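Local coordinates for protein tyrosine recombinase XerH (Helicobacter pylori, PDB 5JJV) that cuts and rejoins DNA at specific sites as a tyrosine recombinase, taking part in chromosome segregation during cell division, at residues T174-E179 / A300-E305; I191-K196 / V293-N298; N201-K206 / E255-E260. All blocks are in the same frame, centred on the assembly; numbering follows the deposited sequence.

Overall arrangement
All three contacts lie in the tyrosine recombinase domain. Along the chain they are nested: contact 1 (174-179 with 300-305) closes the longest loop, contact 2 (191-196 with 293-298) sits inside it, and contact 3 (201-206 with 255-260) is innermost. Contact 2, centred about 16 Å from contact 1 and 14 Å from contact 3, touches both: Arg-303 pairs with Glu-294 where helix 286-299 runs into its following loop, and Ile-296 and Val-293 pack on Ile-205 of helix 198-211. Contacts 1 and 3, 22 Å apart between centres, do not meet (nearest atoms about 9 Å). Contact 1 lies nearest the predicted active-site residues, with His-175 close to Tyr-345.

Contact 1: T174-E179 / A300-E305; sequences THLNNE and AGLRRE
Two torsions aim Arg-304 at the 174-179 segment: chi1 of 43° sets CG between its own backbone N and carbonyl carbon, and a bend at chi3 (59°) turns the guanidinium back along its own backbone. There Arg-304 NE donates to Leu-302 O at 2.8 Å, with the acceptor tilted out of the guanidinium plane, and Arg-304 NH2 donates to His-175 O at 2.6 Å. This second acceptor lies close to the guanidinium plane, but the bond is bent (N-H...O 131°). Leu-176 comes over a face of the same group, its CD2 3.5 Å from Arg-304 CZ and centred above the plane; the same methyl also reaches Leu-302 CB at 4.2 Å. Farther along, Thr-174 and Glu-305 run side by side, CG2 of Thr-174 meeting CB of Glu-305 at 3.7 Å. A salt bridge from Arg-304 NH1 to Glu-180 gives the guanidinium a further anchor, on helix 178-190. Gly-301, with positive phi, ends helix 286-299 in a Schellman motif, and Asn-177 N-caps helix 178-190. The contact thus joins a helix-ending loop to a helix-starting one in the tyrosine recombinase fold, where the His-175 side chain lies about 8 Å from that of Tyr-345, the predicted nucleophile.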
loop_
_atom_site.group_PDB
_atom_site.type_symbol
_atom_site.label_atom_id
_atom_site.label_comp_id
_atom_site.label_asym_id
_atom_site.label_seq_id
_atom_site.Cartn_x
_atom_site.Cartn_y
_atom_site.Cartn_z
ATOM N N THR B 174 -28.732 -9.133 -8.267
ATOM C CA THR B 174 -28.553 -7.952 -7.431
ATOM C C THR B 174 -28.180 -6.742 -8.278
ATOM O O THR B 174 -27.532 -5.809 -7.798
ATOM C CB THR B 174 -27.473 -8.177 -6.358
ATOM O OG1 THR B 174 -26.247 -8.563 -6.988
ATOM C CG2 THR B 174 -27.906 -9.265 -5.385
ATOM N N HIS B 175 -28.592 -6.766 -9.542
ATOM C CA HIS B 175 -28.337 -5.662 -10.459
ATOM C C HIS B 175 -29.246 -5.760 -11.677
ATOM O O HIS B 175 -29.806 -6.820 -11.961
ATOM C CB HIS B 175 -26.871 -5.650 -10.903
ATOM C CG HIS B 175 -26.567 -6.612 -12.009
ATOM N ND1 HIS B 175 -26.381 -7.960 -11.793
ATOM C CD2 HIS B 175 -26.414 -6.420 -13.340
ATOM C CE1 HIS B 175 -26.129 -8.557 -12.945
ATOM N NE2 HIS B 175 -26.143 -7.644 -13.899
ATOM N N LEU B 176 -29.394 -4.649 -12.390
ATOM C CA LEU B 176 -30.127 -4.638 -13.648
ATOM C C LEU B 176 -29.142 -4.720 -14.805
ATOM O O LEU B 176 -28.143 -4.002 -14.819
ATOM C CB LEU B 176 -30.984 -3.376 -13.771
ATOM C CG LEU B 176 -31.937 -3.053 -12.619
ATOM C CD1 LEU B 176 -32.647 -1.733 -12.870
ATOM C CD2 LEU B 176 -32.942 -4.173 -12.420
ATOM N N ASN B 177 -29.409 -5.593 -15.770
ATOM C CA ASN B 177 -28.544 -5.679 -16.942
ATOM C C ASN B 177 -28.789 -4.501 -17.881
ATOM O O ASN B 177 -29.508 -3.563 -17.534
ATOM C CB ASN B 177 -28.739 -7.012 -17.677
ATOM C CG ASN B 177 -30.174 -7.242 -18.123
ATOM O OD1 ASN B 177 -30.909 -6.303 -18.428
ATOM N ND2 ASN B 177 -30.576 -8.507 -18.171
ATOM N N ASN B 178 -28.196 -4.556 -19.069
ATOM C CA ASN B 178 -28.305 -3.461 -20.027
ATOM C C ASN B 178 -29.753 -3.193 -20.429
ATOM O O ASN B 178 -30.202 -2.046 -20.430
ATOM C CB ASN B 178 -27.462 -3.759 -21.270
ATOM C CG ASN B 178 -27.014 -2.497 -21.985
ATOM O OD1 ASN B 178 -27.619 -1.434 -21.837
ATOM N ND2 ASN B 178 -25.945 -2.609 -22.767
ATOM N N GLU B 179 -30.482 -4.256 -20.755
ATOM C CA GLU B 179 -31.868 -4.132 -21.195
ATOM C C GLU B 179 -32.789 -3.667 -20.069
ATOM O O GLU B 179 -33.672 -2.836 -20.281
ATOM C CB GLU B 179 -32.366 -5.464 -21.761
ATOM N N ALA B 300 -42.005 -1.595 -12.918
ATOM C CA ALA B 300 -41.381 -2.130 -14.123
ATOM C C ALA B 300 -41.261 -3.649 -14.065
ATOM O O ALA B 300 -40.769 -4.276 -15.005
ATOM C CB ALA B 300 -40.013 -1.500 -14.331
ATOM N N GLY B 301 -41.713 -4.235 -12.960
ATOM C CA GLY B 301 -41.629 -5.672 -12.763
ATOM C C GLY B 301 -40.191 -6.153 -12.702
ATOM O O GLY B 301 -39.860 -7.219 -13.222
ATOM N N LEU B 302 -39.338 -5.362 -12.059
ATOM C CA LEU B 302 -37.910 -5.656 -11.999
ATOM C C LEU B 302 -37.436 -5.991 -10.588
ATOM O O LEU B 302 -36.234 -5.978 -10.318
ATOM C CB LEU B 302 -37.105 -4.473 -12.539
ATOM C CG LEU B 302 -37.332 -4.068 -13.995
ATOM C CD1 LEU B 302 -36.479 -2.859 -14.348
ATOM C CD2 LEU B 302 -37.036 -5.230 -14.929
ATOM N N ARG B 303 -38.374 -6.281 -9.690
ATOM C CA ARG B 303 -38.028 -6.595 -8.306
ATOM C C ARG B 303 -37.123 -7.817 -8.213
ATOM O O ARG B 303 -37.343 -8.821 -8.891
ATOM C CB ARG B 303 -39.288 -6.819 -7.465
ATOM C CG ARG B 303 -39.826 -5.560 -6.805
ATOM C CD ARG B 303 -40.774 -5.898 -5.663
ATOM N NE ARG B 303 -40.124 -6.698 -4.628
ATOM C CZ ARG B 303 -39.520 -6.191 -3.557
ATOM N NH1 ARG B 303 -39.479 -4.878 -3.375
ATOM N NH2 ARG B 303 -38.955 -6.996 -2.668
ATOM N N ARG B 304 -36.102 -7.721 -7.369
ATOM C CA ARG B 304 -35.142 -8.803 -7.204
ATOM C C ARG B 304 -34.594 -8.849 -5.780
ATOM O O ARG B 304 -35.302 -8.523 -4.827
ATOM C CB ARG B 304 -34.006 -8.653 -8.217
ATOM C CG ARG B 304 -33.499 -7.231 -8.382
ATOM C CD ARG B 304 -32.864 -7.047 -9.750
ATOM N NE ARG B 304 -33.817 -7.337 -10.819
ATOM C CZ ARG B 304 -33.478 -7.569 -12.083
ATOM N NH1 ARG B 304 -34.415 -7.824 -12.984
ATOM N NH2 ARG B 304 -32.203 -7.551 -12.446
ATOM N N GLU B 305 -33.336 -9.259 -5.641
ATOM C CA GLU B 305 -32.722 -9.418 -4.327
ATOM C C GLU B 305 -32.602 -8.081 -3.599
ATOM O O GLU B 305 -32.958 -7.965 -2.426
ATOM C CB GLU B 305 -31.345 -10.072 -4.458
ATOM C CG GLU B 305 -30.817 -10.676 -3.164
ATOM C CD GLU B 305 -31.582 -11.918 -2.747
ATOM O OE1 GLU B 305 -32.185 -12.573 -3.624
ATOM O OE2 GLU B 305 -31.580 -12.242 -1.541
#

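Contact 2: I191-K196 / V293-N298; sequences IEMSAK and VERIIN. With nucleotides of chain C.
The guanidinium of Arg-295 carries Ile-191 on one face and the backbone carbonyl of Glu-192 at its edge. Ile-191 CD1 stands 3.4 Å above the plane, displaced toward the rim on the NH1 side, where it is 3.4 Å from Arg-295 NH1. At the edge, both terminal nitrogens turn to one acceptor: NH2 of Arg-295 lies only 2.3 Å from Glu-192 O, a modelled separation too short to be taken literally, while NH1 makes a weak bond to the same oxygen at 3.1 Å, with an N-H...O angle of 121°. A chain extended as far as NE, CG anti to the backbone N (chi1 178°), carries the arginine across, and the last torsion (-94°) turns its guanidinium.

Beside the arginine, toward Ile-296, the contact turns apolar. Ile-191 CD1 approaches Ile-296 CG1 at 4.1 Å, and Met-193 CE comes to 4.0 Å from Ile-296 CD1, the two side chains crossing at about a right angle. Phe-184 and Ile-188 of helix 178-190 and Ile-205 of helix 198-211 pack against Ile-296 as well. Farther along the loop, Ser-194 OG donates to OP2 of DA2 of chain C at 2.6 Å, so the loop that meets helix 286-299 through Arg-295 also hydrogen-bonds a DNA phosphate.

The chemistry is consistent with a cationic side chain held by a neutral peptide carbonyl, though the short NH2 distance leaves the exact geometry doubtful, while the Ile-191 CD1 methyl lies over a face of the guanidinium. The Glu-192 carboxylate stays apart, OE2 being 5.1 Å from Arg-295 NH2; its opposite charge may still favour the arginine electrostatically, without direct pairing.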
loop_
_atom_site.group_PDB
_atom_site.type_symbol
_atom_site.label_atom_id
_atom_site.label_comp_id
_atom_site.label_asym_id
_atom_site.label_seq_id
_atom_site.Cartn_x
_atom_site.Cartn_y
_atom_site.Cartn_z
ATOM N N ILE B 191 -44.019 6.026 -15.100
ATOM C CA ILE B 191 -44.759 5.918 -13.847
ATOM C C ILE B 191 -45.368 7.269 -13.480
ATOM O O ILE B 191 -44.861 8.319 -13.875
ATOM C CB ILE B 191 -43.860 5.407 -12.695
ATOM C CG1 ILE B 191 -44.707 4.798 -11.573
ATOM C CG2 ILE B 191 -42.956 6.516 -12.173
ATOM C CD1 ILE B 191 -43.890 4.171 -10.465
ATOM N N GLU B 192 -46.469 7.234 -12.738
ATOM C CA GLU B 192 -47.190 8.449 -12.389
ATOM C C GLU B 192 -46.652 9.102 -11.120
ATOM O O GLU B 192 -46.446 8.441 -10.103
ATOM C CB GLU B 192 -48.681 8.147 -12.227
ATOM C CG GLU B 192 -48.973 6.918 -11.386
ATOM C CD GLU B 192 -50.447 6.567 -11.363
ATOM O OE1 GLU B 192 -51.282 7.490 -11.466
ATOM O OE2 GLU B 192 -50.769 5.366 -11.252
ATOM N N MET B 193 -46.415 10.407 -11.199
ATOM C CA MET B 193 -46.025 11.196 -10.038
ATOM C C MET B 193 -46.829 12.487 -10.015
ATOM O O MET B 193 -47.217 13.000 -11.066
ATOM C CB MET B 193 -44.527 11.510 -10.057
ATOM C CG MET B 193 -43.618 10.293 -10.067
ATOM S SD MET B 193 -41.877 10.762 -10.018
ATOM C CE MET B 193 -41.086 9.180 -10.300
ATOM N N SER B 194 -47.084 13.010 -8.821
ATOM C CA SER B 194 -47.785 14.280 -8.692
ATOM C C SER B 194 -46.929 15.404 -9.260
ATOM O O SER B 194 -45.704 15.297 -9.304
ATOM C CB SER B 194 -48.136 14.564 -7.233
ATOM O OG SER B 194 -46.966 14.739 -6.454
ATOM N N ALA B 195 -47.580 16.479 -9.691
ATOM C CA ALA B 195 -46.882 17.608 -10.295
ATOM C C ALA B 195 -45.891 18.240 -9.323
ATOM O O ALA B 195 -44.887 18.821 -9.736
ATOM C CB ALA B 195 -47.882 18.648 -10.777
ATOM N N LYS B 196 -46.175 18.113 -8.032
ATOM C CA LYS B 196 -45.344 18.718 -7.001
ATOM C C LYS B 196 -43.974 18.051 -6.891
ATOM O O LYS B 196 -42.984 18.710 -6.576
ATOM C CB LYS B 196 -46.056 18.664 -5.648
ATOM N N VAL B 293 -37.632 4.803 -5.446
ATOM C CA VAL B 293 -36.921 3.920 -6.365
ATOM C C VAL B 293 -37.609 2.561 -6.470
ATOM O O VAL B 293 -37.851 2.062 -7.572
ATOM C CB VAL B 293 -35.454 3.719 -5.933
ATOM C CG1 VAL B 293 -34.822 2.564 -6.693
ATOM C CG2 VAL B 293 -34.661 4.999 -6.142
ATOM N N GLU B 294 -37.927 1.972 -5.322
ATOM C CA GLU B 294 -38.573 0.665 -5.278
ATOM C C GLU B 294 -39.941 0.707 -5.955
ATOM O O GLU B 294 -40.378 -0.277 -6.553
ATOM C CB GLU B 294 -38.707 0.186 -3.829
ATOM C CG GLU B 294 -39.083 -1.282 -3.679
ATOM C CD GLU B 294 -40.580 -1.515 -3.723
ATOM O OE1 GLU B 294 -40.997 -2.668 -3.964
ATOM O OE2 GLU B 294 -41.339 -0.546 -3.511
ATOM N N ARG B 295 -40.607 1.853 -5.859
ATOM C CA ARG B 295 -41.911 2.050 -6.487
ATOM C C ARG B 295 -41.811 1.906 -8.002
ATOM O O ARG B 295 -42.688 1.325 -8.640
ATOM C CB ARG B 295 -42.473 3.425 -6.117
ATOM C CG ARG B 295 -43.806 3.770 -6.754
ATOM C CD ARG B 295 -44.317 5.103 -6.232
ATOM N NE ARG B 295 -45.514 5.552 -6.936
ATOM C CZ ARG B 295 -45.499 6.369 -7.985
ATOM N NH1 ARG B 295 -44.348 6.832 -8.451
ATOM N NH2 ARG B 295 -46.637 6.728 -8.565
ATOM N N ILE B 296 -40.730 2.434 -8.568
ATOM C CA ILE B 296 -40.499 2.362 -10.004
ATOM C C ILE B 296 -40.070 0.956 -10.419
ATOM O O ILE B 296 -40.555 0.419 -11.417
ATOM C CB ILE B 296 -39.432 3.379 -10.447
ATOM C CG1 ILE B 296 -39.879 4.798 -10.091
ATOM C CG2 ILE B 296 -39.166 3.262 -11.938
ATOM C CD1 ILE B 296 -38.937 5.873 -10.576
ATOM N N ILE B 297 -39.160 0.370 -9.645
ATOM C CA ILE B 297 -38.698 -0.996 -9.877
ATOM C C ILE B 297 -39.864 -1.978 -9.894
ATOM O O ILE B 297 -39.976 -2.816 -10.790
ATOM C CB ILE B 297 -37.687 -1.435 -8.800
ATOM C CG1 ILE B 297 -36.418 -0.585 -8.878
ATOM C CG2 ILE B 297 -37.350 -2.912 -8.947
ATOM C CD1 ILE B 297 -35.418 -0.894 -7.793
ATOM N N ASN B 298 -40.730 -1.864 -8.893
ATOM C CA ASN B 298 -41.902 -2.719 -8.780
ATOM C C ASN B 298 -42.849 -2.508 -9.958
ATOM O O ASN B 298 -43.431 -3.458 -10.480
ATOM C CB ASN B 298 -42.624 -2.448 -7.458
ATOM C CG ASN B 298 -43.427 -3.639 -6.974
ATOM O OD1 ASN B 298 -43.794 -4.516 -7.754
ATOM N ND2 ASN B 298 -43.705 -3.673 -5.676
ATOM P P DA C 2 -48.162 15.403 -3.051
ATOM O OP1 DA C 2 -48.391 16.793 -3.501
ATOM O OP2 DA C 2 -47.958 14.329 -4.046
ATOM O "O5'" DA C 2 -46.916 15.380 -2.045
ATOM C "C5'" DA C 2 -46.703 16.468 -1.152
ATOM C "C4'" DA C 2 -45.708 16.100 -0.064
ATOM O "O4'" DA C 2 -46.279 15.074 0.796
ATOM C "C3'" DA C 2 -44.366 15.530 -0.556
ATOM O "O3'" DA C 2 -43.297 16.047 0.241
ATOM C "C2'" DA C 2 -44.542 14.036 -0.311
ATOM C "C1'" DA C 2 -45.298 14.090 0.999
ATOM N N9 DA C 2 -45.920 12.832 1.396
ATOM C C8 DA C 2 -46.246 11.777 0.589
ATOM N N7 DA C 2 -46.786 10.767 1.234
ATOM C C5 DA C 2 -46.799 11.185 2.555
ATOM C C6 DA C 2 -47.242 10.569 3.743
ATOM N N6 DA C 2 -47.781 9.346 3.782
ATOM N N1 DA C 2 -47.110 11.263 4.894
ATOM C C2 DA C 2 -46.572 12.486 4.851
ATOM N N3 DA C 2 -46.121 13.168 3.800
ATOM C C4 DA C 2 -46.264 12.453 2.672
#

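Contact 3: N201-K206 / E255-E260; sequences NRLLIK and ESLLKE
Helix segments 201-206 and 255-260 run at 132° between their N-to-C directions, with axes 9.5 Å apart at closest approach and the nearest CA atoms those of Leu-203 and Leu-257. Leu-257 is the centrepiece of the interface. Its CG, anti to the backbone N (chi1 -169°), projects across to the other helix, and the two methyls divide the work: Leu-257 CD2 settles against the backbone, 3.5 Å from Leu-203 N, whereas Leu-257 CD1 lies over a face of the Arg-202 guanidinium, offset toward the rim and 3.6 Å from NH2 of Arg-202. Leu-257 CG meets Leu-203 CB at 3.9 Å. Beyond that pair, Leu-203 extends its own CD2 to Leu-258 CD1 at 3.7 Å, the two side chains crossing at a slant. Lys-206 adds its aliphatic chain, with CD near Leu-257 CD2.

The polar component between the segments is slight: Arg-202 NH2 and Glu-260 OE1 form a long salt bridge at 4.0 Å, with the guanidinium and carboxylate planes 66° apart. The stronger partner of this arginine is Asp-189 of helix 178-190, which forms salt bridges with Arg-202 NH1 and Lys-206 NZ. Helix 198-211 meets helix 255-265, which follows strand 244-250 of the three-stranded antiparallel sheet, through Arg-202, Leu-203 and Lys-206, and helix 286-299 through Leu-204 and Ile-205; Ile-205 also packs on helix 178-190.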
loop_
_atom_site.group_PDB
_atom_site.type_symbol
_atom_site.label_atom_id
_atom_site.label_comp_id
_atom_site.label_asym_id
_atom_site.label_seq_id
_atom_site.Cartn_x
_atom_site.Cartn_y
_atom_site.Cartn_z
ATOM N N ASN B 201 -38.113 14.378 -8.314
ATOM C CA ASN B 201 -37.839 12.962 -8.084
ATOM C C ASN B 201 -37.229 12.263 -9.296
ATOM O O ASN B 201 -36.334 11.430 -9.151
ATOM C CB ASN B 201 -39.118 12.238 -7.662
ATOM C CG ASN B 201 -39.604 12.667 -6.291
ATOM O OD1 ASN B 201 -39.167 13.685 -5.755
ATOM N ND2 ASN B 201 -40.514 11.889 -5.717
ATOM N N ARG B 202 -37.711 12.601 -10.487
ATOM C CA ARG B 202 -37.174 12.011 -11.708
ATOM C C ARG B 202 -35.714 12.406 -11.911
ATOM O O ARG B 202 -34.884 11.573 -12.274
ATOM C CB ARG B 202 -38.005 12.423 -12.925
ATOM C CG ARG B 202 -39.318 11.670 -13.066
ATOM C CD ARG B 202 -39.915 11.876 -14.446
ATOM N NE ARG B 202 -40.255 13.273 -14.690
ATOM C CZ ARG B 202 -40.299 13.830 -15.896
ATOM N NH1 ARG B 202 -40.013 13.108 -16.971
ATOM N NH2 ARG B 202 -40.620 15.110 -16.026
ATOM N N LEU B 203 -35.409 13.677 -11.669
ATOM C CA LEU B 203 -34.046 14.176 -11.809
ATOM C C LEU B 203 -33.110 13.491 -10.823
ATOM O O LEU B 203 -31.994 13.112 -11.174
ATOM C CB LEU B 203 -34.007 15.691 -11.605
ATOM C CG LEU B 203 -32.643 16.360 -11.784
ATOM C CD1 LEU B 203 -32.114 16.130 -13.191
ATOM C CD2 LEU B 203 -32.735 17.846 -11.478
ATOM N N LEU B 204 -33.581 13.334 -9.590
ATOM C CA LEU B 204 -32.804 12.701 -8.532
ATOM C C LEU B 204 -32.392 11.279 -8.896
ATOM O O LEU B 204 -31.207 10.943 -8.883
ATOM C CB LEU B 204 -33.605 12.694 -7.227
ATOM C CG LEU B 204 -33.027 11.892 -6.062
ATOM C CD1 LEU B 204 -31.655 12.418 -5.674
ATOM C CD2 LEU B 204 -33.976 11.936 -4.876
ATOM N N ILE B 205 -33.379 10.453 -9.226
ATOM C CA ILE B 205 -33.139 9.049 -9.535
ATOM C C ILE B 205 -32.287 8.879 -10.792
ATOM O O ILE B 205 -31.389 8.037 -10.826
ATOM C CB ILE B 205 -34.473 8.288 -9.698
ATOM C CG1 ILE B 205 -35.249 8.313 -8.380
ATOM C CG2 ILE B 205 -34.234 6.854 -10.140
ATOM C CD1 ILE B 205 -36.521 7.497 -8.398
ATOM N N LYS B 206 -32.558 9.688 -11.814
ATOM C CA LYS B 206 -31.813 9.601 -13.068
ATOM C C LYS B 206 -30.331 9.920 -12.877
ATOM O O LYS B 206 -29.469 9.250 -13.450
ATOM C CB LYS B 206 -32.419 10.531 -14.124
ATOM C CG LYS B 206 -33.658 9.967 -14.803
ATOM C CD LYS B 206 -34.003 10.731 -16.077
ATOM C CE LYS B 206 -35.083 10.012 -16.878
ATOM N NZ LYS B 206 -35.383 10.696 -18.170
ATOM N N GLU B 255 -30.870 17.776 -19.141
ATOM C CA GLU B 255 -30.930 19.224 -19.362
ATOM C C GLU B 255 -32.334 19.807 -19.214
ATOM O O GLU B 255 -32.535 20.782 -18.489
ATOM C CB GLU B 255 -30.382 19.586 -20.744
ATOM C CG GLU B 255 -30.348 21.090 -20.989
ATOM C CD GLU B 255 -30.028 21.451 -22.426
ATOM O OE1 GLU B 255 -29.334 20.662 -23.103
ATOM O OE2 GLU B 255 -30.477 22.525 -22.879
ATOM N N SER B 256 -33.302 19.213 -19.906
ATOM C CA SER B 256 -34.679 19.690 -19.841
ATOM C C SER B 256 -35.289 19.438 -18.466
ATOM O O SER B 256 -36.109 20.220 -17.986
ATOM C CB SER B 256 -35.530 19.023 -20.924
ATOM O OG SER B 256 -35.143 19.454 -22.218
ATOM N N LEU B 257 -34.877 18.346 -17.833
ATOM C CA LEU B 257 -35.408 17.973 -16.529
ATOM C C LEU B 257 -34.814 18.836 -15.420
ATOM O O LEU B 257 -35.503 19.198 -14.465
ATOM C CB LEU B 257 -35.142 16.493 -16.254
ATOM C CG LEU B 257 -35.855 15.877 -15.052
ATOM C CD1 LEU B 257 -37.332 16.235 -15.068
ATOM C CD2 LEU B 257 -35.669 14.369 -15.057
ATOM N N LEU B 258 -33.532 19.163 -15.552
ATOM C CA LEU B 258 -32.849 20.007 -14.578
ATOM C C LEU B 258 -33.430 21.415 -14.575
ATOM O O LEU B 258 -33.730 21.969 -13.518
ATOM C CB LEU B 258 -31.348 20.057 -14.869
ATOM C CG LEU B 258 -30.500 21.004 -14.016
ATOM C CD1 LEU B 258 -30.606 20.654 -12.541
ATOM C CD2 LEU B 258 -29.050 20.974 -14.469
ATOM N N LYS B 259 -33.592 21.985 -15.765
ATOM C CA LYS B 259 -34.128 23.333 -15.908
ATOM C C LYS B 259 -35.550 23.419 -15.371
ATOM O O LYS B 259 -35.948 24.435 -14.803
ATOM C CB LYS B 259 -34.094 23.773 -17.374
ATOM N N GLU B 260 -36.311 22.343 -15.550
ATOM C CA GLU B 260 -37.692 22.294 -15.084
ATOM C C GLU B 260 -37.760 22.302 -13.562
ATOM O O GLU B 260 -38.573 23.013 -12.973
ATOM C CB GLU B 260 -38.401 21.057 -15.636
ATOM C CG GLU B 260 -39.840 20.911 -15.166
ATOM C CD GLU B 260 -40.489 19.635 -15.662
ATOM O OE1 GLU B 260 -39.913 18.984 -16.561
ATOM O OE2 GLU B 260 -41.573 19.281 -15.153
#